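Local coordinates for DUF3501 family protein (Burkholderia pseudomallei K96243, PDB 3FJV), which is of unknown function and pairs with a second copy of itself, at residues A[129-134]-A[146-151]. Residues are numbered along the deposited sequence; the frame is centred on the assembly and turned at random.
Sequences ADEDLE and FLRFEL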
loop_
_atom_site.group_PDB
_atom_site.type_symbol
_atom_site.label_atom_id
_atom_site.label_comp_id
_atom_site.label_asym_id
_atom_site.label_seq_id
_atom_site.Cartn_x
_atom_site.Cartn_y
_atom_site.Cartn_z
ATOM N N ALA A 129 -1.577 -15.674 -3.228
ATOM C CA ALA A 129 -1.307 -14.229 -3.261
ATOM C C ALA A 129 0.130 -13.823 -3.004
ATOM O O ALA A 129 0.811 -14.417 -2.163
ATOM C CB ALA A 129 -2.214 -13.522 -2.234
ATOM N N ASP A 130 0.583 -12.812 -3.732
ATOM C CA ASP A 130 1.766 -12.013 -3.346
ATOM C C ASP A 130 3.049 -12.836 -3.237
ATOM O O ASP A 130 3.916 -12.556 -2.399
ATOM C CB ASP A 130 1.481 -11.221 -2.028
ATOM C CG ASP A 130 0.196 -10.390 -2.100
ATOM O OD1 ASP A 130 -0.055 -9.757 -3.174
ATOM O OD2 ASP A 130 -0.541 -10.376 -1.078
ATOM N N GLU A 131 3.224 -13.789 -4.156
ATOM C CA GLU A 131 4.405 -14.652 -4.118
ATOM C C GLU A 131 5.679 -13.871 -4.463
ATOM O O GLU A 131 6.773 -14.288 -4.156
ATOM C CB GLU A 131 4.239 -15.798 -5.085
ATOM C CG GLU A 131 3.250 -16.839 -4.589
ATOM C CD GLU A 131 2.887 -17.807 -5.678
ATOM O OE1 GLU A 131 2.205 -17.375 -6.665
ATOM O OE2 GLU A 131 3.311 -18.991 -5.546
ATOM N N ASP A 132 5.509 -12.729 -5.112
ATOM C CA ASP A 132 6.627 -11.858 -5.417
ATOM C C ASP A 132 7.135 -11.052 -4.239
ATOM O O ASP A 132 8.135 -10.330 -4.356
ATOM C CB ASP A 132 6.247 -10.928 -6.557
ATOM C CG ASP A 132 5.059 -10.069 -6.239
ATOM O OD1 ASP A 132 4.058 -10.573 -5.692
ATOM O OD2 ASP A 132 5.118 -8.878 -6.531
ATOM N N LEU A 133 6.453 -11.126 -3.103
ATOM C CA LEU A 133 6.899 -10.362 -1.978
ATOM C C LEU A 133 7.489 -11.300 -0.947
ATOM O O LEU A 133 6.884 -12.347 -0.596
ATOM C CB LEU A 133 5.760 -9.572 -1.348
ATOM C CG LEU A 133 5.127 -8.467 -2.226
ATOM C CD1 LEU A 133 4.073 -7.799 -1.400
ATOM C CD2 LEU A 133 6.222 -7.494 -2.718
ATOM N N GLU A 134 8.651 -10.893 -0.439
ATOM C CA GLU A 134 9.305 -11.642 0.627
ATOM C C GLU A 134 8.321 -11.737 1.811
ATOM O O GLU A 134 7.373 -10.955 1.908
ATOM C CB GLU A 134 10.671 -11.009 0.961
ATOM C CG GLU A 134 11.647 -11.022 -0.270
ATOM C CD GLU A 134 13.002 -10.355 0.004
ATOM O OE1 GLU A 134 13.564 -10.603 1.088
ATOM O OE2 GLU A 134 13.518 -9.616 -0.876
ATOM N N PHE A 146 -1.527 -9.176 -5.622
ATOM C CA PHE A 146 -1.376 -9.880 -6.902
ATOM C C PHE A 146 -1.750 -11.338 -6.670
ATOM O O PHE A 146 -1.157 -12.017 -5.801
ATOM C CB PHE A 146 0.072 -9.752 -7.370
ATOM C CG PHE A 146 0.482 -8.362 -7.839
ATOM C CD1 PHE A 146 -0.433 -7.331 -8.049
ATOM C CD2 PHE A 146 1.838 -8.111 -8.143
ATOM C CE1 PHE A 146 -0.035 -6.085 -8.498
ATOM C CE2 PHE A 146 2.241 -6.852 -8.591
ATOM C CZ PHE A 146 1.268 -5.834 -8.773
ATOM N N LEU A 147 -2.788 -11.818 -7.356
ATOM C CA LEU A 147 -3.276 -13.168 -7.138
ATOM C C LEU A 147 -2.993 -14.097 -8.351
ATOM O O LEU A 147 -2.989 -13.644 -9.535
ATOM C CB LEU A 147 -4.773 -13.151 -6.855
ATOM C CG LEU A 147 -5.337 -12.227 -5.782
ATOM C CD1 LEU A 147 -6.882 -12.454 -5.634
ATOM C CD2 LEU A 147 -4.616 -12.332 -4.489
ATOM N N ARG A 148 -2.820 -15.391 -8.056
ATOM C CA ARG A 148 -2.653 -16.431 -9.062
ATOM C C ARG A 148 -3.703 -17.521 -8.775
ATOM O O ARG A 148 -3.815 -17.965 -7.664
ATOM C CB ARG A 148 -1.242 -17.024 -8.935
ATOM C CG ARG A 148 -0.962 -18.312 -9.655
ATOM C CD ARG A 148 0.542 -18.625 -9.701
ATOM N NE ARG A 148 1.126 -19.187 -8.478
ATOM C CZ ARG A 148 1.075 -20.476 -8.142
ATOM N NH1 ARG A 148 0.398 -21.341 -8.900
ATOM N NH2 ARG A 148 1.647 -20.895 -7.010
ATOM N N PHE A 149 -4.463 -17.940 -9.780
ATOM C CA PHE A 149 -5.402 -19.043 -9.625
ATOM C C PHE A 149 -4.942 -20.168 -10.556
ATOM O O PHE A 149 -4.964 -19.999 -11.771
ATOM C CB PHE A 149 -6.802 -18.590 -10.063
ATOM C CG PHE A 149 -7.423 -17.534 -9.185
ATOM C CD1 PHE A 149 -8.161 -17.878 -8.053
ATOM C CD2 PHE A 149 -7.363 -16.180 -9.560
ATOM C CE1 PHE A 149 -8.746 -16.890 -7.269
ATOM C CE2 PHE A 149 -7.974 -15.216 -8.804
ATOM C CZ PHE A 149 -8.660 -15.574 -7.648
ATOM N N GLU A 150 -4.584 -21.332 -10.012
ATOM C CA GLU A 150 -4.047 -22.400 -10.834
ATOM C C GLU A 150 -5.177 -23.386 -11.207
ATOM O O GLU A 150 -5.921 -23.870 -10.348
ATOM C CB GLU A 150 -2.857 -23.076 -10.136
ATOM C CG GLU A 150 -1.841 -23.719 -11.104
ATOM C CD GLU A 150 -0.946 -22.730 -11.838
ATOM O OE1 GLU A 150 -0.649 -21.618 -11.323
ATOM O OE2 GLU A 150 -0.517 -23.079 -12.960
ATOM N N LEU A 151 -5.352 -23.604 -12.519
ATOM C CA LEU A 151 -6.435 -24.456 -13.014
ATOM C C LEU A 151 -5.928 -25.731 -13.642
ATOM O O LEU A 151 -5.000 -25.711 -14.473
ATOM C CB LEU A 151 -7.311 -23.710 -14.029
ATOM C CG LEU A 151 -8.393 -22.704 -13.622
ATOM C CD1 LEU A 151 -7.951 -21.618 -12.644
ATOM C CD2 LEU A 151 -8.951 -22.056 -14.926
#
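Ala129, the last residue of strand 125-129, faces Leu147 of strand 144-150 as an antiparallel non-hydrogen-bonded pair, CA to CA 4.5 Å, before the chain leaves the sheet in a type I turn from Asp130 to Leu133. The two strands are neighbours in an antiparallel sheet; the turn leads toward helix 135-139, after which the chain returns along strand 144-150. On the face that carries both side chains, Ala129 CB rests against Leu147 CD2 at 3.5 Å. Asp130 then takes both polar groups of the Phe146 backbone: its N donates to Phe146 O at 2.8 Å, and its carboxylate oxygen OD1 accepts from Phe146 N at 2.9 Å. With CG beside its own backbone N (chi1 -53°), the short side chain reaches back to stand in for a strand carbonyl. His145 ND1 holds the other oxygen, OD2. Glu131 meets Arg148 side-on in a two-pronged salt bridge, OE1 to NE at 2.8 Å and OE2 to NH2 at 2.9 Å. The NE bond is almost straight and uses the syn lone pair of OE1; carboxylate and guanidinium are nearly coplanar, 24° apart. A bend at chi3 (79°) turns NE and NH2 edge-on to that carboxylate. Asp132 OD2 lies obliquely near Phe146 CD2, while Arg102 of the second subunit forms salt bridges with Asp132 and Asp130 and a cation-pi contact with Phe146. The two-nitrogen grip of Glu131 fixes the guanidinium's rotation and ties the turn to the strand, while Arg102 probably offsets the negative charge of the two aspartates at the subunit interface.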